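Local coordinates for protein thiamine phosphate pyrophosphorylase (Bacteroides thetaiotaomicron VPI-5482, PDB 3CEU) that probably joins the pyrimidine and thiazole precursors into thiamine phosphate, a late step in the biosynthesis of thiamine diphosphate, at residues A[9-14]-A[39-44]; A[20-25]-A[192-197]; A[27-32]-A[70-75]. All coordinates share one frame; numbering follows the deposited sequence.

Contact 1. Residues A[9-14]-A[39-44]; sequences PTFFVE and AMYSER
Phe11 lays one ring face over Tyr41 CB and turns its edge to Ser42 OG, early in helix 39-48. Its CB starts the reach across, with CG set anti to the carbonyl carbon (chi1 -74°), but the ring makes the contact. CG lies 3.9 Å from CB of Tyr41, and the approach tightens along one side to CE2, which comes within 3.4 Å of that same Tyr41 CB. Along the other side CE1 sits 3.1 Å from the carbonyl oxygen of Tyr41, which stands above the rim of the ring on the same face as Tyr41 CB. At the tip, CZ is 3.5 Å from the backbone N of Ser42, and OG of Ser42 lies near the ring plane, 3.7 Å from CZ. Tyr41 CB stands over the middle of the ring: it is 3.4 Å from the Phe11 centroid and only 14° off the normal, which defines a CH-pi contact. The two rings meet obliquely, with planes at 50°, and do not stack. Lys34 adds a cation-pi contact to Phe11, and Thr37 also packs against it. The contact thus ties the loop that follows strand 2-6 to the helix that follows strand 29-32, two neighbouring beta-alpha units of a TIM barrel. No hydrogen bond joins the segments, so their hold rests on dispersion and the CH-pi term, perhaps with weak polarity between the C-H at CZ and the Ser42 hydroxyl.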
loop_
_atom_site.group_PDB
_atom_site.type_symbol
_atom_site.label_atom_id
_atom_site.label_comp_id
_atom_site.label_asym_id
_atom_site.label_seq_id
_atom_site.Cartn_x
_atom_site.Cartn_y
_atom_site.Cartn_z
ATOM N N PRO A 9 2.447 -8.572 8.306
ATOM C CA PRO A 9 3.809 -9.113 8.271
ATOM C C PRO A 9 3.848 -10.644 8.284
ATOM O O PRO A 9 4.824 -11.242 7.837
ATOM C CB PRO A 9 4.455 -8.510 9.519
ATOM C CG PRO A 9 3.674 -7.242 9.742
ATOM C CD PRO A 9 2.261 -7.700 9.478
ATOM N N THR A 10 2.789 -11.265 8.796
ATOM C CA THR A 10 2.723 -12.716 8.875
ATOM C C THR A 10 1.593 -13.348 8.054
ATOM O O THR A 10 0.609 -12.688 7.717
ATOM C CB THR A 10 2.602 -13.183 10.355
ATOM O OG1 THR A 10 2.140 -14.538 10.391
ATOM C CG2 THR A 10 1.638 -12.307 11.128
ATOM N N PHE A 11 1.765 -14.633 7.734
ATOM C CA PHE A 11 0.809 -15.427 6.955
ATOM C C PHE A 11 -0.280 -16.014 7.853
ATOM O O PHE A 11 0.003 -16.464 8.965
ATOM C CB PHE A 11 1.539 -16.587 6.252
ATOM C CG PHE A 11 2.378 -16.161 5.073
ATOM C CD1 PHE A 11 1.820 -16.068 3.804
ATOM C CD2 PHE A 11 3.712 -15.821 5.238
ATOM C CE1 PHE A 11 2.580 -15.637 2.715
ATOM C CE2 PHE A 11 4.475 -15.389 4.153
ATOM C CZ PHE A 11 3.908 -15.298 2.890
ATOM N N PHE A 12 -1.520 -16.013 7.373
ATOM C CA PHE A 12 -2.626 -16.578 8.142
ATOM C C PHE A 12 -3.715 -17.150 7.235
ATOM O O PHE A 12 -3.949 -16.643 6.137
ATOM C CB PHE A 12 -3.226 -15.534 9.099
ATOM C CG PHE A 12 -3.875 -14.366 8.411
ATOM C CD1 PHE A 12 -3.108 -13.315 7.913
ATOM C CD2 PHE A 12 -5.260 -14.309 8.276
ATOM C CE1 PHE A 12 -3.709 -12.226 7.294
ATOM C CE2 PHE A 12 -5.875 -13.225 7.658
ATOM C CZ PHE A 12 -5.098 -12.181 7.165
ATOM N N VAL A 13 -4.369 -18.214 7.698
ATOM C CA VAL A 13 -5.426 -18.866 6.931
ATOM C C VAL A 13 -6.546 -17.893 6.603
ATOM O O VAL A 13 -6.888 -17.031 7.416
ATOM C CB VAL A 13 -6.036 -20.051 7.705
ATOM C CG1 VAL A 13 -5.031 -21.178 7.808
ATOM C CG2 VAL A 13 -6.471 -19.590 9.091
ATOM N N GLU A 14 -7.121 -18.046 5.414
ATOM C CA GLU A 14 -8.201 -17.178 4.959
ATOM C C GLU A 14 -7.696 -15.853 4.388
ATOM O O GLU A 14 -8.465 -15.097 3.790
ATOM C CB GLU A 14 -9.197 -16.918 6.097
ATOM C CG GLU A 14 -10.204 -18.048 6.276
ATOM C CD GLU A 14 -11.139 -17.828 7.448
ATOM O OE1 GLU A 14 -10.682 -17.940 8.608
ATOM O OE2 GLU A 14 -12.331 -17.542 7.204
ATOM N N ALA A 39 10.122 -18.031 0.851
ATOM C CA ALA A 39 9.441 -17.714 -0.404
ATOM C C ALA A 39 8.207 -18.591 -0.595
ATOM O O ALA A 39 7.149 -18.117 -1.016
ATOM C CB ALA A 39 10.396 -17.891 -1.572
HETATM N N MSE A 40 8.367 -19.871 -0.285
HETATM C CA MSE A 40 7.302 -20.856 -0.389
HETATM C C MSE A 40 5.929 -20.281 -0.019
HETATM O O MSE A 40 4.971 -20.379 -0.786
HETATM C CB MSE A 40 7.640 -22.037 0.525
HETATM C CG MSE A 40 6.596 -23.127 0.632
HETATM SE SE MSE A 40 6.979 -24.248 2.180
HETATM C CE MSE A 40 8.681 -24.991 1.605
ATOM N N TYR A 41 5.840 -19.666 1.152
ATOM C CA TYR A 41 4.578 -19.095 1.608
ATOM C C TYR A 41 4.030 -17.989 0.704
ATOM O O TYR A 41 2.816 -17.865 0.536
ATOM C CB TYR A 41 4.730 -18.589 3.044
ATOM C CG TYR A 41 5.139 -19.682 4.003
ATOM C CD1 TYR A 41 4.466 -20.902 4.018
ATOM C CD2 TYR A 41 6.182 -19.493 4.907
ATOM C CE1 TYR A 41 4.817 -21.908 4.909
ATOM C CE2 TYR A 41 6.547 -20.493 5.808
ATOM C CZ TYR A 41 5.856 -21.700 5.804
ATOM O OH TYR A 41 6.180 -22.696 6.702
ATOM N N SER A 42 4.914 -17.196 0.107
ATOM C CA SER A 42 4.468 -16.126 -0.775
ATOM C C SER A 42 3.874 -16.719 -2.035
ATOM O O SER A 42 2.886 -16.211 -2.560
ATOM C CB SER A 42 5.629 -15.200 -1.136
ATOM O OG SER A 42 6.137 -14.567 0.019
ATOM N N GLU A 43 4.479 -17.801 -2.518
ATOM C CA GLU A 43 3.991 -18.463 -3.717
ATOM C C GLU A 43 2.623 -19.086 -3.447
ATOM O O GLU A 43 1.723 -19.007 -4.284
ATOM C CB GLU A 43 4.971 -19.550 -4.171
ATOM C CG GLU A 43 6.333 -19.053 -4.643
ATOM C CD GLU A 43 7.287 -20.202 -4.955
ATOM O OE1 GLU A 43 7.649 -20.953 -4.011
ATOM O OE2 GLU A 43 7.680 -20.359 -6.138
ATOM N N ARG A 44 2.459 -19.693 -2.275
ATOM C CA ARG A 44 1.188 -20.329 -1.919
ATOM C C ARG A 44 0.051 -19.315 -1.952
ATOM O O ARG A 44 -0.995 -19.554 -2.552
ATOM C CB ARG A 44 1.301 -20.981 -0.530
ATOM C CG ARG A 44 2.479 -21.966 -0.440
ATOM C CD ARG A 44 2.690 -22.603 0.941
ATOM N NE ARG A 44 1.763 -23.699 1.230
ATOM C CZ ARG A 44 0.519 -23.538 1.671
ATOM N NH1 ARG A 44 0.040 -22.317 1.882
ATOM N NH2 ARG A 44 -0.243 -24.598 1.906
#

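Contact 2. Residues A[20-25]-A[192-197]; sequences TALFEE and EHFKKL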
loop_
_atom_site.group_PDB
_atom_site.type_symbol
_atom_site.label_atom_id
_atom_site.label_comp_id
_atom_site.label_asym_id
_atom_site.label_seq_id
_atom_site.Cartn_x
_atom_site.Cartn_y
_atom_site.Cartn_z
ATOM N N THR A 20 -8.670 -11.544 -1.952
ATOM C CA THR A 20 -9.442 -11.663 -3.175
ATOM C C THR A 20 -10.718 -10.836 -3.069
ATOM O O THR A 20 -11.087 -10.105 -3.995
ATOM C CB THR A 20 -9.769 -13.129 -3.427
ATOM O OG1 THR A 20 -8.540 -13.863 -3.523
ATOM C CG2 THR A 20 -10.565 -13.292 -4.716
ATOM N N ALA A 21 -11.365 -10.942 -1.916
ATOM C CA ALA A 21 -12.593 -10.210 -1.640
ATOM C C ALA A 21 -12.356 -8.698 -1.734
ATOM O O ALA A 21 -13.235 -7.949 -2.172
ATOM C CB ALA A 21 -13.114 -10.588 -0.242
ATOM N N LEU A 22 -11.172 -8.257 -1.313
ATOM C CA LEU A 22 -10.817 -6.841 -1.363
ATOM C C LEU A 22 -10.563 -6.427 -2.822
ATOM O O LEU A 22 -10.916 -5.320 -3.236
ATOM C CB LEU A 22 -9.572 -6.565 -0.492
ATOM C CG LEU A 22 -9.725 -6.809 1.025
ATOM C CD1 LEU A 22 -8.368 -6.914 1.712
ATOM C CD2 LEU A 22 -10.533 -5.682 1.634
ATOM N N PHE A 23 -9.950 -7.301 -3.610
ATOM C CA PHE A 23 -9.731 -6.951 -5.008
ATOM C C PHE A 23 -11.104 -6.812 -5.675
ATOM O O PHE A 23 -11.376 -5.824 -6.357
ATOM C CB PHE A 23 -8.882 -8.012 -5.720
ATOM C CG PHE A 23 -7.395 -7.818 -5.543
ATOM C CD1 PHE A 23 -6.795 -6.611 -5.887
ATOM C CD2 PHE A 23 -6.594 -8.842 -5.054
ATOM C CE1 PHE A 23 -5.422 -6.428 -5.750
ATOM C CE2 PHE A 23 -5.216 -8.667 -4.913
ATOM C CZ PHE A 23 -4.634 -7.458 -5.263
ATOM N N GLU A 24 -11.974 -7.791 -5.446
ATOM C CA GLU A 24 -13.323 -7.784 -6.005
ATOM C C GLU A 24 -14.095 -6.494 -5.687
ATOM O O GLU A 24 -15.019 -6.124 -6.413
ATOM C CB GLU A 24 -14.098 -9.006 -5.494
ATOM C CG GLU A 24 -13.700 -10.319 -6.177
ATOM C CD GLU A 24 -14.274 -11.550 -5.494
ATOM O OE1 GLU A 24 -15.473 -11.528 -5.124
ATOM O OE2 GLU A 24 -13.530 -12.548 -5.337
ATOM N N GLU A 25 -13.713 -5.812 -4.606
ATOM C CA GLU A 25 -14.365 -4.566 -4.217
ATOM C C GLU A 25 -13.595 -3.352 -4.731
ATOM O O GLU A 25 -13.765 -2.230 -4.241
ATOM C CB GLU A 25 -14.517 -4.487 -2.699
ATOM C CG GLU A 25 -15.414 -5.567 -2.110
ATOM C CD GLU A 25 -16.851 -5.497 -2.627
ATOM O OE1 GLU A 25 -17.614 -6.452 -2.377
ATOM O OE2 GLU A 25 -17.229 -4.490 -3.268
ATOM N N GLU A 192 -16.354 -4.611 4.868
ATOM C CA GLU A 192 -17.243 -3.472 5.012
ATOM C C GLU A 192 -16.459 -2.207 5.309
ATOM O O GLU A 192 -16.775 -1.127 4.800
ATOM C CB GLU A 192 -18.284 -3.736 6.110
ATOM C CG GLU A 192 -19.169 -4.938 5.808
ATOM C CD GLU A 192 -20.288 -5.124 6.813
ATOM O OE1 GLU A 192 -21.324 -4.443 6.695
ATOM O OE2 GLU A 192 -20.132 -5.955 7.731
ATOM N N HIS A 193 -15.421 -2.337 6.122
ATOM C CA HIS A 193 -14.609 -1.177 6.477
ATOM C C HIS A 193 -13.777 -0.696 5.280
ATOM O O HIS A 193 -13.471 0.494 5.175
ATOM C CB HIS A 193 -13.699 -1.519 7.653
ATOM C CG HIS A 193 -12.924 -0.354 8.171
ATOM N ND1 HIS A 193 -13.527 0.723 8.787
ATOM C CD2 HIS A 193 -11.602 -0.073 8.116
ATOM C CE1 HIS A 193 -12.604 1.622 9.083
ATOM N NE2 HIS A 193 -11.432 1.164 8.685
ATOM N N PHE A 194 -13.424 -1.612 4.374
ATOM C CA PHE A 194 -12.649 -1.240 3.187
ATOM C C PHE A 194 -13.521 -0.398 2.253
ATOM O O PHE A 194 -13.084 0.638 1.748
ATOM C CB PHE A 194 -12.148 -2.483 2.439
ATOM C CG PHE A 194 -11.571 -2.177 1.075
ATOM C CD1 PHE A 194 -12.315 -2.404 -0.077
ATOM C CD2 PHE A 194 -10.309 -1.602 0.950
ATOM C CE1 PHE A 194 -11.813 -2.053 -1.344
ATOM C CE2 PHE A 194 -9.794 -1.246 -0.310
ATOM C CZ PHE A 194 -10.546 -1.470 -1.455
ATOM N N LYS A 195 -14.755 -0.855 2.037
ATOM C CA LYS A 195 -15.695 -0.150 1.180
ATOM C C LYS A 195 -15.914 1.256 1.720
ATOM O O LYS A 195 -16.041 2.222 0.951
ATOM C CB LYS A 195 -17.042 -0.872 1.124
ATOM C CG LYS A 195 -17.031 -2.219 0.425
ATOM C CD LYS A 195 -18.460 -2.703 0.234
ATOM C CE LYS A 195 -18.518 -4.018 -0.504
ATOM N NZ LYS A 195 -19.926 -4.366 -0.873
ATOM N N LYS A 196 -15.968 1.379 3.043
ATOM C CA LYS A 196 -16.159 2.690 3.643
ATOM C C LYS A 196 -14.958 3.574 3.271
ATOM O O LYS A 196 -15.141 4.672 2.758
ATOM C CB LYS A 196 -16.295 2.566 5.165
ATOM C CG LYS A 196 -16.411 3.904 5.888
ATOM C CD LYS A 196 -16.234 3.758 7.403
ATOM C CE LYS A 196 -17.477 3.185 8.079
ATOM N NZ LYS A 196 -17.360 3.158 9.569
ATOM N N LEU A 197 -13.739 3.085 3.492
ATOM C CA LEU A 197 -12.556 3.868 3.178
ATOM C C LEU A 197 -12.462 4.187 1.685
ATOM O O LEU A 197 -12.007 5.263 1.299
ATOM C CB LEU A 197 -11.288 3.138 3.632
ATOM C CG LEU A 197 -11.189 2.756 5.122
ATOM C CD1 LEU A 197 -9.886 1.985 5.379
ATOM C CD2 LEU A 197 -11.231 4.013 5.996
#
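Leu22 and Glu25 face Phe194 and Lys195 at helix-to-helix spacing: the CA atoms of Leu22 and Phe194 are 7.4 Å apart, and those of Glu25 and Lys195 are 7.1 Å apart. Helix 15-24 is ending here. Glu25 has already left it, although its N still bonds to the carbonyl oxygen of Leu22, whereas segment 192-197 lies wholly inside helix 188-201. Phe194 carries the apolar part of the contact. With CG anti to the backbone N (chi1 169°), it extends its ring toward the end of helix 15-24. Leu22 CD2 rests 3.7 Å from Phe194 CB, at the root of the ring, and approaches the ring itself obliquely. Further out, CE1 of Phe194 meets the carbonyl oxygen of Glu25 at 3.5 Å, with that oxygen near the ring plane at its edge, while Glu25 CB packs 3.9 Å from the same CE1. Ile191 touches both Leu22 and Glu25, and Leu3 and Leu175 cover more of Phe194. On the outer side the Glu25 chain folds at chi2 (-62°) and crosses the extended Lys195 side chain. A salt bridge of 3.5 Å is measured from Glu25 OE1 to Lys195 NZ, but neighbouring carbons are modelled too close together, so its finer geometry is doubtful. The pairing of the first and last of the barrel's outer helices accompanies closure of the TIM barrel, where strand 168-171 returns to strand 2-6. Chemically the contact is graded: buried hydrocarbon lies inside, a carbonyl dipole meets an aromatic C-H edge next, and a loose charge pair lies toward the surface, where solvent would probably weaken its contribution.

Contact 3. Residues A[27-32]-A[70-75]; sequences LDILHL and NLMGIH
His31 turns the edge of its imidazole toward the face of His75 in a T-shaped pair, with planes at 80° and centroids 5.0 Å apart. CE1 of His31 leads, coming 3.5 Å from ND1 of His75, while His31 ND1 stands about 4.0 Å above the His75 plane, displaced toward the rim. His60 also stacks on the His75 ring, and Phe112 meets both imidazoles. Their nitrogens are satisfied by other partners: ND1 and NE2 of His31 bond to His60 and Tyr110, those of His75 to Ser92 and Ser94, which fixes how each ring is turned. These side chains meet inside a TIM barrel, where strands 29-32 and 73-75 flank strand 57-59 and do not pair directly. Replacing His75 by a leucine removes both ring nitrogens and the flat face, which would probably leave the hydroxyls of Ser92 and Ser94 without these mates and the edge of His31 without this one of its aromatic neighbours. Toward the strands' N-terminal ends, CD1 of Ile29 meets CE of the selenomethionine Met72 at 3.5 Å. The Met72 chain runs extended to SE and bends there (chi3 112°), bringing its methyl group across the Ile29 side chain; Tyr110 touches both residues.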
loop_
_atom_site.group_PDB
_atom_site.type_symbol
_atom_site.label_atom_id
_atom_site.label_comp_id
_atom_site.label_asym_id
_atom_site.label_seq_id
_atom_site.Cartn_x
_atom_site.Cartn_y
_atom_site.Cartn_z
ATOM N N LEU A 27 -10.011 -2.944 -4.923
ATOM C CA LEU A 27 -8.736 -2.562 -4.331
ATOM C C LEU A 27 -7.757 -2.128 -5.439
ATOM O O LEU A 27 -7.446 -2.901 -6.340
ATOM C CB LEU A 27 -8.145 -3.739 -3.565
ATOM C CG LEU A 27 -6.680 -3.603 -3.122
ATOM C CD1 LEU A 27 -6.490 -2.401 -2.189
ATOM C CD2 LEU A 27 -6.293 -4.880 -2.423
ATOM N N ASP A 28 -7.279 -0.892 -5.379
ATOM C CA ASP A 28 -6.354 -0.414 -6.393
ATOM C C ASP A 28 -5.074 -1.251 -6.395
ATOM O O ASP A 28 -4.818 -1.997 -7.340
ATOM C CB ASP A 28 -6.008 1.060 -6.154
ATOM C CG ASP A 28 -7.208 1.989 -6.324
ATOM O OD1 ASP A 28 -7.702 2.142 -7.474
ATOM O OD2 ASP A 28 -7.661 2.578 -5.308
ATOM N N ILE A 29 -4.292 -1.138 -5.323
ATOM C CA ILE A 29 -3.019 -1.849 -5.203
ATOM C C ILE A 29 -2.836 -2.592 -3.879
ATOM O O ILE A 29 -3.325 -2.169 -2.830
ATOM C CB ILE A 29 -1.829 -0.859 -5.379
ATOM C CG1 ILE A 29 -1.922 -0.174 -6.745
ATOM C CG2 ILE A 29 -0.501 -1.597 -5.260
ATOM C CD1 ILE A 29 -0.874 0.911 -6.972
ATOM N N LEU A 30 -2.115 -3.707 -3.949
ATOM C CA LEU A 30 -1.823 -4.535 -2.782
ATOM C C LEU A 30 -0.317 -4.637 -2.637
ATOM O O LEU A 30 0.377 -5.025 -3.575
ATOM C CB LEU A 30 -2.394 -5.940 -2.963
ATOM C CG LEU A 30 -2.066 -6.912 -1.837
ATOM C CD1 LEU A 30 -2.787 -6.483 -0.569
ATOM C CD2 LEU A 30 -2.481 -8.320 -2.224
ATOM N N HIS A 31 0.179 -4.277 -1.461
ATOM C CA HIS A 31 1.605 -4.355 -1.168
ATOM C C HIS A 31 1.857 -5.581 -0.302
ATOM O O HIS A 31 1.485 -5.621 0.879
ATOM C CB HIS A 31 2.088 -3.087 -0.455
ATOM C CG HIS A 31 2.632 -2.046 -1.385
ATOM N ND1 HIS A 31 3.967 -1.693 -1.410
ATOM C CD2 HIS A 31 2.037 -1.315 -2.358
ATOM C CE1 HIS A 31 4.167 -0.796 -2.356
ATOM N NE2 HIS A 31 3.011 -0.548 -2.949
ATOM N N LEU A 32 2.475 -6.586 -0.914
ATOM C CA LEU A 32 2.796 -7.836 -0.237
ATOM C C LEU A 32 4.066 -7.645 0.574
ATOM O O LEU A 32 5.156 -7.524 0.021
ATOM C CB LEU A 32 2.990 -8.957 -1.268
ATOM C CG LEU A 32 3.364 -10.347 -0.763
ATOM C CD1 LEU A 32 2.333 -10.837 0.248
ATOM C CD2 LEU A 32 3.453 -11.306 -1.939
ATOM N N ASN A 70 3.780 -12.731 -12.344
ATOM C CA ASN A 70 3.317 -11.579 -13.114
ATOM C C ASN A 70 2.823 -10.444 -12.220
ATOM O O ASN A 70 1.801 -9.809 -12.501
ATOM C CB ASN A 70 2.214 -11.983 -14.092
ATOM C CG ASN A 70 1.889 -10.875 -15.073
ATOM O OD1 ASN A 70 2.786 -10.353 -15.741
ATOM N ND2 ASN A 70 0.611 -10.511 -15.172
ATOM N N LEU A 71 3.558 -10.202 -11.140
ATOM C CA LEU A 71 3.209 -9.145 -10.209
ATOM C C LEU A 71 3.399 -7.794 -10.890
ATOM O O LEU A 71 3.995 -7.699 -11.969
ATOM C CB LEU A 71 4.085 -9.221 -8.955
ATOM C CG LEU A 71 4.132 -10.562 -8.213
ATOM C CD1 LEU A 71 5.047 -10.422 -7.007
ATOM C CD2 LEU A 71 2.739 -10.983 -7.784
HETATM N N MSE A 72 2.884 -6.753 -10.251
HETATM C CA MSE A 72 2.980 -5.401 -10.773
HETATM C C MSE A 72 4.417 -4.888 -10.764
HETATM O O MSE A 72 4.902 -4.359 -11.768
HETATM C CB MSE A 72 2.093 -4.475 -9.941
HETATM C CG MSE A 72 1.980 -3.060 -10.478
HETATM SE SE MSE A 72 0.613 -2.005 -9.559
HETATM C CE MSE A 72 1.760 -0.733 -8.651
ATOM N N GLY A 73 5.089 -5.047 -9.625
ATOM C CA GLY A 73 6.462 -4.589 -9.482
ATOM C C GLY A 73 7.016 -4.853 -8.084
ATOM O O GLY A 73 6.501 -5.694 -7.350
ATOM N N ILE A 74 8.058 -4.120 -7.707
ATOM C CA ILE A 74 8.688 -4.304 -6.415
ATOM C C ILE A 74 8.817 -3.006 -5.615
ATOM O O ILE A 74 8.793 -1.898 -6.174
ATOM C CB ILE A 74 10.089 -4.890 -6.586
ATOM C CG1 ILE A 74 10.973 -3.885 -7.326
ATOM C CG2 ILE A 74 10.011 -6.192 -7.367
ATOM C CD1 ILE A 74 12.434 -4.246 -7.369
ATOM N N HIS A 75 8.959 -3.152 -4.300
ATOM C CA HIS A 75 9.110 -2.007 -3.405
ATOM C C HIS A 75 10.414 -2.194 -2.661
ATOM O O HIS A 75 10.515 -3.055 -1.796
ATOM C CB HIS A 75 7.968 -1.950 -2.395
ATOM C CG HIS A 75 7.873 -0.646 -1.678
ATOM N ND1 HIS A 75 7.429 0.505 -2.290
ATOM C CD2 HIS A 75 8.159 -0.305 -0.397
ATOM C CE1 HIS A 75 7.438 1.495 -1.420
ATOM N NE2 HIS A 75 7.876 1.034 -0.263
#

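Contacts 1 and 2 lie at the periphery of one TIM barrel, their centres about 17 and 14 Å from that of the chain, and contact 3 in its interior, at about 8 Å. Centres of contacts 1 and 2 are about 20 Å apart, and that of contact 3 lies about 15 and 16 Å from them. Contact 3 touches contact 2: Leu27 N is 3.1 Å from Leu22 O, probably a hydrogen bond. Along the chain, segments 9-14, 20-25, 27-32 and 39-44 follow one another; 70-75 comes later and 192-197 last. Contact 2 joins the first and last helices at the barrel's seam, contact 1 neighbouring beta-alpha units, and contact 3 spans the interior between strands that do not pair.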